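Long-range contacts in putative oxidoreductase (Thermus thermophilus, PDB 2ISM), which is a putative oxidoreductase of the dehydrogenase type, folded as a six-bladed beta-propeller and modelled with a calcium ion: residues V32-A37 with R316-Q321; A47-R52 with G76-A81; Y93-V98 with G138-G143; G146-T151 with L172-E177; G168-R173 with P194-L199. All blocks are in the same frame, centred on the assembly; numbering follows the deposited sequence.

Interaction 1: V32-A37 with R316-Q321; sequences VPWALA and RLREVQ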
# COMPACT_ATOMS: atom_id res chain seq x y z
N VAL B 32 -15.33 -5.12 22.14
CA VAL B 32 -14.07 -5.83 21.95
C VAL B 32 -14.00 -6.66 20.66
O VAL B 32 -13.96 -7.89 20.70
CB VAL B 32 -13.76 -6.75 23.16
CG1 VAL B 32 -12.30 -7.22 23.10
CG2 VAL B 32 -14.02 -6.01 24.47
N PRO B 33 -14.01 -5.98 19.49
CA PRO B 33 -13.92 -6.71 18.22
C PRO B 33 -12.51 -7.29 18.14
O PRO B 33 -11.54 -6.59 17.85
CB PRO B 33 -14.18 -5.61 17.18
CG PRO B 33 -13.74 -4.36 17.88
CD PRO B 33 -14.26 -4.55 19.27
N TRP B 34 -12.43 -8.59 18.40
CA TRP B 34 -11.16 -9.31 18.45
C TRP B 34 -10.53 -9.69 17.12
O TRP B 34 -9.30 -9.69 16.99
CB TRP B 34 -11.35 -10.58 19.28
CG TRP B 34 -10.27 -10.86 20.26
CD1 TRP B 34 -10.19 -10.42 21.56
CD2 TRP B 34 -9.10 -11.66 20.04
NE1 TRP B 34 -9.05 -10.90 22.15
CE2 TRP B 34 -8.36 -11.66 21.24
CE3 TRP B 34 -8.60 -12.37 18.93
CZ2 TRP B 34 -7.15 -12.35 21.38
CZ3 TRP B 34 -7.40 -13.06 19.07
CH2 TRP B 34 -6.69 -13.04 20.28
N ALA B 35 -11.36 -10.03 16.15
CA ALA B 35 -10.88 -10.45 14.83
C ALA B 35 -11.87 -10.11 13.73
O ALA B 35 -13.07 -9.98 13.98
CB ALA B 35 -10.62 -11.95 14.84
N LEU B 36 -11.35 -9.97 12.51
CA LEU B 36 -12.14 -9.66 11.34
C LEU B 36 -11.97 -10.74 10.28
O LEU B 36 -10.92 -11.36 10.19
CB LEU B 36 -11.69 -8.33 10.72
CG LEU B 36 -11.80 -7.07 11.58
CD1 LEU B 36 -11.22 -5.89 10.82
CD2 LEU B 36 -13.26 -6.82 11.94
N ALA B 37 -13.02 -10.95 9.49
CA ALA B 37 -13.00 -11.92 8.40
C ALA B 37 -13.73 -11.24 7.25
O ALA B 37 -14.84 -10.74 7.43
CB ALA B 37 -13.72 -13.20 8.80
N ARG B 316 -7.00 2.02 22.58
CA ARG B 316 -6.37 0.71 22.44
C ARG B 316 -6.70 0.07 21.09
O ARG B 316 -7.85 0.07 20.66
CB ARG B 316 -6.84 -0.20 23.58
CG ARG B 316 -6.49 0.32 24.97
CD ARG B 316 -7.31 -0.38 26.05
NE ARG B 316 -7.08 -1.82 26.09
CZ ARG B 316 -6.00 -2.40 26.62
NH1 ARG B 316 -5.03 -1.65 27.15
NH2 ARG B 316 -5.89 -3.72 26.62
N LEU B 317 -5.69 -0.48 20.43
CA LEU B 317 -5.89 -1.12 19.13
C LEU B 317 -5.52 -2.60 19.08
O LEU B 317 -4.36 -2.96 19.32
CB LEU B 317 -4.98 -0.50 18.07
CG LEU B 317 -5.09 1.03 17.92
CD1 LEU B 317 -4.24 1.49 16.74
CD2 LEU B 317 -6.54 1.43 17.71
N ARG B 318 -6.48 -3.46 18.77
CA ARG B 318 -6.23 -4.90 18.73
C ARG B 318 -6.10 -5.76 17.47
O ARG B 318 -5.14 -6.53 17.34
CB ARG B 318 -7.41 -5.51 19.49
CG ARG B 318 -7.23 -6.97 19.87
CD ARG B 318 -8.38 -7.47 20.74
NE ARG B 318 -8.31 -7.01 22.13
CZ ARG B 318 -7.51 -7.53 23.05
NH1 ARG B 318 -6.70 -8.54 22.75
NH2 ARG B 318 -7.53 -7.06 24.30
N GLU B 319 -7.05 -5.63 16.55
CA GLU B 319 -7.01 -6.40 15.32
C GLU B 319 -6.44 -5.48 14.24
O GLU B 319 -6.59 -4.26 14.31
CB GLU B 319 -8.41 -6.89 14.88
CG GLU B 319 -8.50 -7.38 13.42
CD GLU B 319 -7.76 -8.69 13.18
OE1 GLU B 319 -6.54 -8.75 13.45
OE2 GLU B 319 -8.39 -9.66 12.69
N VAL B 320 -5.77 -6.07 13.26
CA VAL B 320 -5.20 -5.33 12.14
C VAL B 320 -5.01 -6.31 10.99
O VAL B 320 -4.29 -7.29 11.11
CB VAL B 320 -3.85 -4.64 12.51
CG1 VAL B 320 -2.90 -5.62 13.14
CG2 VAL B 320 -3.23 -4.03 11.25
N GLN B 321 -5.70 -6.04 9.88
CA GLN B 321 -5.64 -6.89 8.71
C GLN B 321 -5.79 -6.10 7.43
O GLN B 321 -6.48 -5.07 7.40
CB GLN B 321 -6.76 -7.93 8.72
CG GLN B 321 -6.52 -9.15 9.58
CD GLN B 321 -7.36 -10.32 9.11
OE1 GLN B 321 -7.07 -10.93 8.08
NE2 GLN B 321 -8.41 -10.63 9.85

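Interaction 2: A47-R52 with G76-A81; sequences AERPGR and GLLGLA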
# COMPACT_ATOMS: atom_id res chain seq x y z
N ALA B 47 -15.73 -10.70 15.20
CA ALA B 47 -15.86 -11.49 16.42
C ALA B 47 -15.78 -10.58 17.64
O ALA B 47 -14.78 -9.91 17.85
CB ALA B 47 -14.76 -12.55 16.48
N GLU B 48 -16.85 -10.56 18.44
CA GLU B 48 -16.89 -9.76 19.66
C GLU B 48 -16.59 -10.72 20.81
O GLU B 48 -17.22 -11.77 20.92
CB GLU B 48 -18.27 -9.13 19.86
CG GLU B 48 -18.55 -7.94 18.95
CD GLU B 48 -19.91 -7.33 19.23
OE1 GLU B 48 -20.92 -7.96 18.87
OE2 GLU B 48 -19.97 -6.24 19.83
N ARG B 49 -15.63 -10.37 21.66
CA ARG B 49 -15.23 -11.24 22.75
C ARG B 49 -16.34 -11.82 23.63
O ARG B 49 -16.21 -12.94 24.13
CB ARG B 49 -14.18 -10.54 23.62
CG ARG B 49 -13.35 -11.52 24.46
CD ARG B 49 -12.19 -10.81 25.14
NE ARG B 49 -12.64 -9.80 26.09
CZ ARG B 49 -11.82 -9.05 26.82
NH1 ARG B 49 -10.51 -9.20 26.71
NH2 ARG B 49 -12.32 -8.17 27.68
N PRO B 50 -17.44 -11.07 23.84
CA PRO B 50 -18.54 -11.59 24.67
C PRO B 50 -19.24 -12.81 24.07
O PRO B 50 -20.10 -13.41 24.71
CB PRO B 50 -19.48 -10.39 24.78
CG PRO B 50 -18.54 -9.23 24.76
CD PRO B 50 -17.59 -9.62 23.64
N GLY B 51 -18.87 -13.18 22.84
CA GLY B 51 -19.47 -14.35 22.23
C GLY B 51 -20.36 -14.17 21.01
O GLY B 51 -21.08 -15.09 20.63
N ARG B 52 -20.34 -12.99 20.40
CA ARG B 52 -21.16 -12.74 19.21
C ARG B 52 -20.28 -12.54 17.99
O ARG B 52 -19.26 -11.86 18.06
CB ARG B 52 -22.00 -11.47 19.37
CG ARG B 52 -22.95 -11.43 20.55
CD ARG B 52 -23.70 -10.09 20.57
NE ARG B 52 -22.82 -8.94 20.81
CZ ARG B 52 -22.41 -8.54 22.01
NH1 ARG B 52 -22.80 -9.19 23.09
NH2 ARG B 52 -21.60 -7.50 22.12
N GLY B 76 -12.87 -15.57 26.06
CA GLY B 76 -14.18 -15.45 25.45
C GLY B 76 -14.10 -15.87 23.99
O GLY B 76 -13.47 -16.89 23.68
N LEU B 77 -14.73 -15.12 23.10
CA LEU B 77 -14.66 -15.42 21.67
C LEU B 77 -13.56 -14.67 20.92
O LEU B 77 -13.77 -13.55 20.45
CB LEU B 77 -15.93 -14.97 20.95
CG LEU B 77 -15.91 -15.12 19.42
CD1 LEU B 77 -15.68 -16.58 19.03
CD2 LEU B 77 -17.22 -14.61 18.85
N LEU B 78 -12.39 -15.28 20.80
CA LEU B 78 -11.29 -14.60 20.15
C LEU B 78 -10.73 -14.46 18.73
O LEU B 78 -10.66 -13.35 18.20
CB LEU B 78 -10.09 -15.16 20.92
CG LEU B 78 -10.32 -15.18 22.44
CD1 LEU B 78 -9.17 -15.91 23.14
CD2 LEU B 78 -10.47 -13.75 22.98
N GLY B 79 -10.33 -15.58 18.12
CA GLY B 79 -9.77 -15.55 16.78
C GLY B 79 -10.89 -15.98 15.86
O GLY B 79 -11.83 -16.66 16.28
N LEU B 80 -10.78 -15.60 14.58
CA LEU B 80 -11.79 -15.93 13.58
C LEU B 80 -11.11 -16.05 12.22
O LEU B 80 -10.26 -15.23 11.88
CB LEU B 80 -12.84 -14.82 13.53
CG LEU B 80 -14.14 -15.03 12.75
CD1 LEU B 80 -15.04 -15.99 13.50
CD2 LEU B 80 -14.84 -13.69 12.57
N ALA B 81 -11.48 -17.06 11.43
CA ALA B 81 -10.89 -17.22 10.11
C ALA B 81 -11.74 -18.08 9.19
O ALA B 81 -12.28 -19.11 9.61
CB ALA B 81 -9.48 -17.82 10.22

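Interaction 3: Y93-V98 with G138-G143; sequences YAYRTV and GRIAFG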
# COMPACT_ATOMS: atom_id res chain seq x y z
N TYR B 93 -14.00 -20.58 10.98
CA TYR B 93 -13.31 -21.07 12.16
C TYR B 93 -13.27 -20.00 13.24
O TYR B 93 -13.18 -18.81 12.95
CB TYR B 93 -11.89 -21.50 11.80
CG TYR B 93 -11.86 -22.75 10.93
CD1 TYR B 93 -11.46 -23.98 11.45
CD2 TYR B 93 -12.27 -22.70 9.59
CE1 TYR B 93 -11.46 -25.13 10.67
CE2 TYR B 93 -12.27 -23.84 8.80
CZ TYR B 93 -11.87 -25.05 9.34
OH TYR B 93 -11.88 -26.19 8.56
N ALA B 94 -13.35 -20.44 14.49
CA ALA B 94 -13.33 -19.51 15.61
C ALA B 94 -12.64 -20.15 16.80
O ALA B 94 -12.76 -21.36 17.02
CB ALA B 94 -14.75 -19.11 15.99
N TYR B 95 -11.90 -19.33 17.55
CA TYR B 95 -11.18 -19.76 18.74
C TYR B 95 -12.00 -19.24 19.91
O TYR B 95 -12.29 -18.04 19.97
CB TYR B 95 -9.79 -19.13 18.77
CG TYR B 95 -8.88 -19.57 19.91
CD1 TYR B 95 -7.75 -20.35 19.66
CD2 TYR B 95 -9.13 -19.17 21.22
CE1 TYR B 95 -6.89 -20.73 20.69
CE2 TYR B 95 -8.27 -19.55 22.27
CZ TYR B 95 -7.15 -20.33 21.99
OH TYR B 95 -6.29 -20.69 23.00
N ARG B 96 -12.38 -20.11 20.85
CA ARG B 96 -13.16 -19.64 21.99
C ARG B 96 -12.85 -20.36 23.30
O ARG B 96 -12.39 -21.50 23.31
CB ARG B 96 -14.67 -19.81 21.72
CG ARG B 96 -15.12 -21.27 21.66
CD ARG B 96 -16.63 -21.41 21.77
NE ARG B 96 -17.05 -22.80 21.61
CZ ARG B 96 -18.31 -23.22 21.71
NH1 ARG B 96 -19.29 -22.36 21.98
NH2 ARG B 96 -18.59 -24.50 21.52
N THR B 97 -13.10 -19.66 24.41
CA THR B 97 -12.92 -20.22 25.73
C THR B 97 -14.33 -20.69 26.10
O THR B 97 -15.28 -19.91 26.05
CB THR B 97 -12.47 -19.15 26.75
OG1 THR B 97 -11.43 -18.35 26.19
CG2 THR B 97 -11.96 -19.81 28.03
N VAL B 98 -14.47 -21.96 26.46
CA VAL B 98 -15.78 -22.49 26.82
C VAL B 98 -15.75 -23.09 28.22
O VAL B 98 -14.71 -23.55 28.68
CB VAL B 98 -16.25 -23.55 25.78
CG1 VAL B 98 -15.48 -24.85 25.97
CG2 VAL B 98 -17.75 -23.78 25.92
N GLY B 138 -5.27 -17.08 21.41
CA GLY B 138 -6.48 -16.90 20.62
C GLY B 138 -6.47 -16.49 19.17
O GLY B 138 -7.52 -16.52 18.53
N ARG B 139 -5.32 -16.10 18.63
CA ARG B 139 -5.26 -15.67 17.23
C ARG B 139 -5.17 -16.89 16.31
O ARG B 139 -4.37 -17.79 16.53
CB ARG B 139 -4.04 -14.76 17.01
CG ARG B 139 -3.96 -14.12 15.63
CD ARG B 139 -5.09 -13.12 15.42
NE ARG B 139 -5.08 -12.05 16.41
CZ ARG B 139 -6.07 -11.18 16.59
NH1 ARG B 139 -7.15 -11.26 15.83
NH2 ARG B 139 -5.99 -10.24 17.53
N ILE B 140 -6.02 -16.92 15.28
CA ILE B 140 -5.98 -18.02 14.34
C ILE B 140 -6.00 -17.47 12.93
O ILE B 140 -6.58 -16.42 12.68
CB ILE B 140 -7.17 -19.01 14.51
CG1 ILE B 140 -8.50 -18.31 14.18
CG2 ILE B 140 -7.18 -19.56 15.91
CD1 ILE B 140 -9.70 -19.28 14.12
N ALA B 141 -5.36 -18.19 12.01
CA ALA B 141 -5.32 -17.75 10.62
C ALA B 141 -4.75 -18.85 9.75
O ALA B 141 -3.93 -19.65 10.20
CB ALA B 141 -4.46 -16.50 10.50
N PHE B 142 -5.18 -18.87 8.50
CA PHE B 142 -4.69 -19.86 7.55
C PHE B 142 -3.52 -19.23 6.81
O PHE B 142 -3.62 -18.11 6.29
CB PHE B 142 -5.81 -20.24 6.59
CG PHE B 142 -6.86 -21.12 7.22
CD1 PHE B 142 -6.68 -22.50 7.30
CD2 PHE B 142 -8.01 -20.57 7.79
CE1 PHE B 142 -7.62 -23.32 7.93
CE2 PHE B 142 -8.96 -21.37 8.42
CZ PHE B 142 -8.76 -22.75 8.50
N GLY B 143 -2.40 -19.94 6.78
CA GLY B 143 -1.22 -19.41 6.12
C GLY B 143 -1.13 -19.69 4.64
O GLY B 143 -2.04 -20.29 4.06

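Interaction 4: G146-T151 with L172-E177; sequences GMLYVT and LRLTPE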
# COMPACT_ATOMS: atom_id res chain seq x y z
N GLY B 146 -1.88 -23.04 3.35
CA GLY B 146 -3.23 -23.54 3.51
C GLY B 146 -3.51 -24.21 4.84
O GLY B 146 -4.57 -24.81 5.03
N MET B 147 -2.56 -24.12 5.77
CA MET B 147 -2.72 -24.75 7.07
C MET B 147 -3.24 -23.76 8.11
O MET B 147 -3.07 -22.55 7.97
CB MET B 147 -1.40 -25.35 7.54
CG MET B 147 -0.82 -26.36 6.55
SD MET B 147 -1.93 -27.77 6.31
CE MET B 147 -0.86 -29.08 6.61
N LEU B 148 -3.88 -24.29 9.15
CA LEU B 148 -4.43 -23.47 10.22
C LEU B 148 -3.44 -23.25 11.36
O LEU B 148 -3.02 -24.20 12.01
CB LEU B 148 -5.71 -24.11 10.77
CG LEU B 148 -6.33 -23.41 11.99
CD1 LEU B 148 -6.71 -21.99 11.62
CD2 LEU B 148 -7.56 -24.19 12.45
N TYR B 149 -3.08 -21.99 11.59
CA TYR B 149 -2.15 -21.64 12.65
C TYR B 149 -2.95 -21.10 13.83
O TYR B 149 -3.87 -20.30 13.65
CB TYR B 149 -1.15 -20.59 12.15
CG TYR B 149 -0.15 -21.14 11.16
CD1 TYR B 149 1.18 -21.33 11.52
CD2 TYR B 149 -0.53 -21.47 9.86
CE1 TYR B 149 2.11 -21.84 10.62
CE2 TYR B 149 0.39 -21.98 8.94
CZ TYR B 149 1.71 -22.16 9.33
OH TYR B 149 2.64 -22.64 8.43
N VAL B 150 -2.57 -21.53 15.03
CA VAL B 150 -3.27 -21.14 16.26
C VAL B 150 -2.31 -20.71 17.36
O VAL B 150 -1.39 -21.45 17.68
CB VAL B 150 -4.08 -22.34 16.80
CG1 VAL B 150 -4.95 -21.91 17.98
CG2 VAL B 150 -4.92 -22.96 15.68
N THR B 151 -2.53 -19.53 17.94
CA THR B 151 -1.66 -19.09 19.03
C THR B 151 -2.36 -19.40 20.35
O THR B 151 -3.59 -19.32 20.43
CB THR B 151 -1.34 -17.57 18.97
OG1 THR B 151 -2.51 -16.80 19.30
CG2 THR B 151 -0.85 -17.17 17.58
N LEU B 172 0.34 -23.44 17.14
CA LEU B 172 0.02 -24.75 16.60
C LEU B 172 -0.25 -24.65 15.11
O LEU B 172 -0.61 -23.58 14.61
CB LEU B 172 -1.23 -25.31 17.30
CG LEU B 172 -1.28 -25.15 18.83
CD1 LEU B 172 -2.65 -25.58 19.35
CD2 LEU B 172 -0.18 -25.96 19.47
N ARG B 173 -0.07 -25.76 14.40
CA ARG B 173 -0.35 -25.78 12.96
C ARG B 173 -1.12 -27.06 12.64
O ARG B 173 -0.66 -28.17 12.90
CB ARG B 173 0.93 -25.74 12.14
CG ARG B 173 0.64 -25.51 10.66
CD ARG B 173 1.90 -25.47 9.83
NE ARG B 173 2.56 -26.77 9.80
CZ ARG B 173 3.27 -27.21 8.78
NH1 ARG B 173 3.42 -26.46 7.70
NH2 ARG B 173 3.85 -28.40 8.84
N LEU B 174 -2.31 -26.88 12.08
CA LEU B 174 -3.19 -28.00 11.77
C LEU B 174 -3.67 -27.95 10.32
O LEU B 174 -3.51 -26.95 9.64
CB LEU B 174 -4.41 -27.93 12.67
CG LEU B 174 -4.26 -27.51 14.14
CD1 LEU B 174 -5.64 -27.24 14.72
CD2 LEU B 174 -3.53 -28.58 14.93
N THR B 175 -4.27 -29.05 9.87
CA THR B 175 -4.85 -29.07 8.53
C THR B 175 -6.21 -28.44 8.81
O THR B 175 -6.62 -28.33 9.97
CB THR B 175 -5.08 -30.50 8.02
OG1 THR B 175 -6.05 -31.15 8.85
CG2 THR B 175 -3.77 -31.29 8.03
N PRO B 176 -6.93 -28.01 7.77
CA PRO B 176 -8.25 -27.41 8.01
C PRO B 176 -9.21 -28.36 8.72
O PRO B 176 -10.20 -27.92 9.29
CB PRO B 176 -8.71 -27.05 6.60
CG PRO B 176 -7.42 -26.71 5.91
CD PRO B 176 -6.52 -27.84 6.36
N GLU B 177 -8.91 -29.65 8.69
CA GLU B 177 -9.76 -30.64 9.34
C GLU B 177 -9.40 -30.86 10.81
O GLU B 177 -10.06 -31.62 11.51
CB GLU B 177 -9.70 -31.98 8.59
CG GLU B 177 -10.39 -31.94 7.23
CD GLU B 177 -11.84 -31.54 7.33
OE1 GLU B 177 -12.58 -32.16 8.12
OE2 GLU B 177 -12.25 -30.59 6.62

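Interaction 5: G168-R173 with P194-L199; sequences GGKILR and PEVYSL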
# COMPACT_ATOMS: atom_id res chain seq x y z
N GLY B 168 -0.37 -25.27 25.57
CA GLY B 168 -0.26 -23.88 25.98
C GLY B 168 1.09 -23.21 25.77
O GLY B 168 2.14 -23.86 25.89
N GLY B 169 1.07 -21.92 25.47
CA GLY B 169 2.29 -21.17 25.24
C GLY B 169 2.93 -21.64 23.95
O GLY B 169 4.15 -21.75 23.85
N LYS B 170 2.09 -21.91 22.95
CA LYS B 170 2.53 -22.42 21.67
C LYS B 170 1.89 -21.74 20.48
O LYS B 170 1.02 -20.89 20.61
CB LYS B 170 2.15 -23.90 21.54
CG LYS B 170 2.53 -24.82 22.70
CD LYS B 170 4.03 -25.08 22.74
CE LYS B 170 4.35 -26.23 23.68
NZ LYS B 170 3.92 -25.96 25.09
N ILE B 171 2.38 -22.12 19.30
CA ILE B 171 1.78 -21.72 18.05
C ILE B 171 1.58 -23.11 17.46
O ILE B 171 2.54 -23.89 17.34
CB ILE B 171 2.71 -20.89 17.14
CG1 ILE B 171 2.81 -19.46 17.68
CG2 ILE B 171 2.13 -20.84 15.72
CD1 ILE B 171 3.64 -18.52 16.80
N LEU B 172 0.34 -23.44 17.14
CA LEU B 172 0.02 -24.75 16.60
C LEU B 172 -0.25 -24.65 15.11
O LEU B 172 -0.61 -23.58 14.61
CB LEU B 172 -1.23 -25.31 17.30
CG LEU B 172 -1.28 -25.15 18.83
CD1 LEU B 172 -2.65 -25.58 19.35
CD2 LEU B 172 -0.18 -25.96 19.47
N ARG B 173 -0.07 -25.76 14.40
CA ARG B 173 -0.35 -25.78 12.96
C ARG B 173 -1.12 -27.06 12.64
O ARG B 173 -0.66 -28.17 12.90
CB ARG B 173 0.93 -25.74 12.14
CG ARG B 173 0.64 -25.51 10.66
CD ARG B 173 1.90 -25.47 9.83
NE ARG B 173 2.56 -26.77 9.80
CZ ARG B 173 3.27 -27.21 8.78
NH1 ARG B 173 3.42 -26.46 7.70
NH2 ARG B 173 3.85 -28.40 8.84
N PRO B 194 1.71 -33.47 18.68
CA PRO B 194 2.03 -33.33 17.26
C PRO B 194 1.53 -32.04 16.61
O PRO B 194 1.98 -31.66 15.53
CB PRO B 194 1.41 -34.58 16.64
CG PRO B 194 0.21 -34.82 17.52
CD PRO B 194 0.76 -34.58 18.91
N GLU B 195 0.61 -31.34 17.28
CA GLU B 195 0.07 -30.10 16.75
C GLU B 195 1.03 -28.92 16.89
O GLU B 195 0.89 -27.91 16.20
CB GLU B 195 -1.25 -29.74 17.44
CG GLU B 195 -2.34 -30.80 17.33
CD GLU B 195 -2.27 -31.84 18.43
OE1 GLU B 195 -1.23 -31.93 19.12
OE2 GLU B 195 -3.26 -32.58 18.61
N VAL B 196 2.01 -29.04 17.78
CA VAL B 196 2.96 -27.95 18.03
C VAL B 196 3.87 -27.56 16.87
O VAL B 196 4.56 -28.40 16.30
CB VAL B 196 3.85 -28.26 19.25
CG1 VAL B 196 4.92 -27.18 19.41
CG2 VAL B 196 3.00 -28.33 20.50
N TYR B 197 3.86 -26.27 16.55
CA TYR B 197 4.68 -25.72 15.48
C TYR B 197 5.88 -25.01 16.12
O TYR B 197 7.02 -25.19 15.70
CB TYR B 197 3.88 -24.74 14.63
CG TYR B 197 4.59 -24.29 13.37
CD1 TYR B 197 4.80 -25.18 12.31
CD2 TYR B 197 5.03 -22.98 13.23
CE1 TYR B 197 5.42 -24.76 11.14
CE2 TYR B 197 5.65 -22.55 12.06
CZ TYR B 197 5.84 -23.44 11.02
OH TYR B 197 6.43 -23.01 9.86
N SER B 198 5.60 -24.19 17.14
CA SER B 198 6.66 -23.48 17.87
C SER B 198 6.28 -23.40 19.35
O SER B 198 5.10 -23.49 19.70
CB SER B 198 6.89 -22.07 17.30
OG SER B 198 5.77 -21.23 17.46
N LEU B 199 7.27 -23.26 20.22
CA LEU B 199 7.00 -23.20 21.66
C LEU B 199 7.75 -22.06 22.33
O LEU B 199 8.45 -21.30 21.68
CB LEU B 199 7.39 -24.53 22.32
CG LEU B 199 8.88 -24.90 22.34
CD1 LEU B 199 9.13 -25.93 23.43
CD2 LEU B 199 9.31 -25.43 20.97

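Interaction 1: V32-A37 with R316-Q321
Glu319 reaches from strand 317-321 to the backbone of Trp34, Ala35 and Leu36, on a strand that runs almost parallel to its own (6° between the two directions). Its CB lies beside Trp34 O. CG is anti to the backbone N (chi1 165°) and meets Leu36 CG at 3.8 Å. A bend at chi2 then turns the carboxylate toward the facing strand. Leu36 N donates to Glu319 OE2 over 3.0 Å on the anti lone pair, while Gln321 NE2 reaches the same oxygen at 3.0 Å from above the carboxylate plane. The second oxygen, Glu319 OE1, takes Val320 N at 2.8 Å and also Asn272. From Gln321 NE2 a second, weak and strongly bent bond of 2.6 Å goes to Leu36 O. Toward the start of the strands, Arg318 CD lies over the five-membered ring of Trp34, 3.8 Å from its centroid, in a CH-pi contact. The guanidinium continues toward the NE1 side of the indole, the planes only 16° apart and Trp34 NE1 over its face, and its NE and NH2 are held by Ser333 and Asp336. These are the inner strands of the first and last propeller blades, and no backbone-to-backbone hydrogen bond joins them. Side chains do the work: each Glu319 oxygen is gripped by at least two donors, which would be expected to favour the ionised carboxylate in this buried place.

Interaction 2: A47-R52 with G76-A81
Arg49 and Leu77 make the one hydrogen bond across this contact: Leu77 N donates to Arg49 O over 2.8 Å, nearly straight at 175°. Weaker CA-H...O contacts flank it, from Gly76 CA to the same Arg49 O and from Arg49 CA to Leu77 O at 3.6 Å. The apolar contacts centre on Ala47, whose CB is 4.0 Å from Leu77 CD2 and 4.1 Å from Leu80 CD2. With CG anti to the backbone N (chi1 174°), Leu77 pushes CD2 into the turn of 47-52, where it lies 3.5 Å from Arg52 O. Alongside, Arg49 CG meets Leu78 CD2 at 3.9 Å, the two side chains pointing the same way; the arginine's NH2 bonds to Asp336 O. Within the turn, backbone bonds from Glu48 to Gly51 and Arg52 are joined by an ionic pair. Arg52 grips Glu48 side-on, NE to OE1 at 2.9 Å and NH2 to OE2, and Glu48 is also held by Arg54 and Glu31 N. Gly51 and Arg52 both face Glu48, a G1 beta bulge closing the hairpin of one propeller blade against the next blade's inner strand. Leu77 O is buried with no hydrogen-bond partner, so the CA-H of Arg49 probably offers it some polar compensation.

Interaction 3: Y93-V98 with G138-G143
Two neighbouring propeller blades meet where Tyr95, on the second strand of one, lays its ring over Gly138 at the entry to the inner strand of the next. Gly138 CA stands 3.4 Å from the ring centroid and only 7° off the normal, a CH-pi contact almost exactly over the centre. The torsion at Tyr95, with CG anti to the backbone N (chi1 -176°), carries the ring across the glycine, while its CB lies 3.5 Å from Gly138 O. Tyr95 OH makes a weak hydrogen bond to Ser136 O just before the segment. Ile140, two residues on, begins the inner strand. Its CG2 approaches Tyr95 CD1 obliquely at 3.9 Å, and its CD1 reaches the beginning of 93-98, 3.7 Å from Tyr93 O and 3.9 Å from Tyr93 CB. Here the two strands belong to different sheets of the beta-propeller; the axes of the two strand segments come no nearer than 8.0 Å, and no hydrogen bond crosses between the segments. At the far end of strand 140-142, Phe142 presents its edge to the face of Tyr93 in a T-shaped pair, the centroids 5.0 Å apart and the planes at 76°. Phe142 CZ is the leading atom, 3.6 Å above the middle of the tyrosine ring. Beyond this stack the Tyr93 hydroxyl is fixed by hydrogen bonds to Pro176 O, on the same blade as Phe142, and to Arg109 of its own blade.

Interaction 4: G146-T151 with L172-E177
Leu148 and Leu174 exchange two backbone hydrogen bonds, Leu148 N to Leu174 O at 2.7 Å and Leu174 N to Leu148 O at 2.8 Å. Val150 and Leu172 repeat the pattern, with Leu172 N to Val150 O at 2.7 Å. Between them Tyr149 and Arg173 form the non-hydrogen-bonded pair, and their side chains run together in the same direction. Arg173 CG lies over the tyrosine face, 3.9 Å from the ring centroid in a CH-pi contact, and its CD is 3.2 Å from Tyr149 OH. CG of Arg173 is anti to the backbone N, chi1 -169°, which sends the chain along the ring. Met147 CB also touches Arg173 CG, at 3.7 Å, while Met147 CE meets Thr175 CG2. On the opposite face Leu148, Val150, Leu172 and Leu174 gather, with Val150 CB 4.1 Å from Leu172 CB. Further out, Asp145 OD2 binds both Tyr149 OH and Arg173 NH1, holding the two side chains together at their polar ends, and Leu124 of the preceding blade packs on Leu172 and Leu174. The whole is a regular antiparallel pairing of the second and third strands within one four-stranded propeller blade.

Interaction 5: G168-R173 with P194-L199
Gly169 begins the contact loosely, its O lying beside Leu199 CA, before the third and outermost strands of the blade pair up through a classic beta bulge. Lys170 follows, its aliphatic chain lying alongside Leu199. The closest pair, Lys170 CD and Leu199 CB at 3.4 Å, is tight for two carbons, and Lys170 CE also meets Val196 CG2. Bends at chi2 and chi4 fold the lysine back so that NZ donates to Gly168 O over 2.9 Å; Asp163 O and Ser166 O accept from it too, and three backbone carbonyls thus serve the buried ammonium group. Ile171 carries the bulge. Its N donates to Ser198 O, and its own O accepts both Ser198 N at 3.1 Å and Tyr197 N at 2.8 Å, each in the carbonyl plane. Two residues therefore face one, and the register slips by one before Leu172. Ser198 OG sits against Ile171 CB at 3.1 Å and is hydrogen-bonded to His201. Leu172 then turns CD2 to Val196 CG2, 4.1 Å away, while its CA touches Glu195 O. That carbonyl also accepts Arg173 N over 3.0 Å, nearly in line with the C=O bond. Finally the Arg173 side chain crosses Tyr197, the guanidinium and ring planes 39° apart, with Tyr197 CE1 3.7 Å above one face of the guanidinium near its rim.

Interactions 1, 2 and 3 join consecutive propeller blades, whereas interactions 4 and 5 pair strands within one blade. Interaction 1 brings together the two ends of the blade circle, and all the others are nested inside the loop it closes. Arg139 ties it to interaction 3, its NH1 donating to Trp34 O at 2.9 Å. Interactions 2 and 3 share a sheet, their centres about 9 Å apart. Tyr93 OH to Pro176 O, 2.5 Å, links interaction 3 to interaction 4, which shares Leu172 and Arg173 with interaction 5. The calcium ion, bound by Glu233 and Tyr243, lies about 10 Å from the Ser198 side chain in interaction 5.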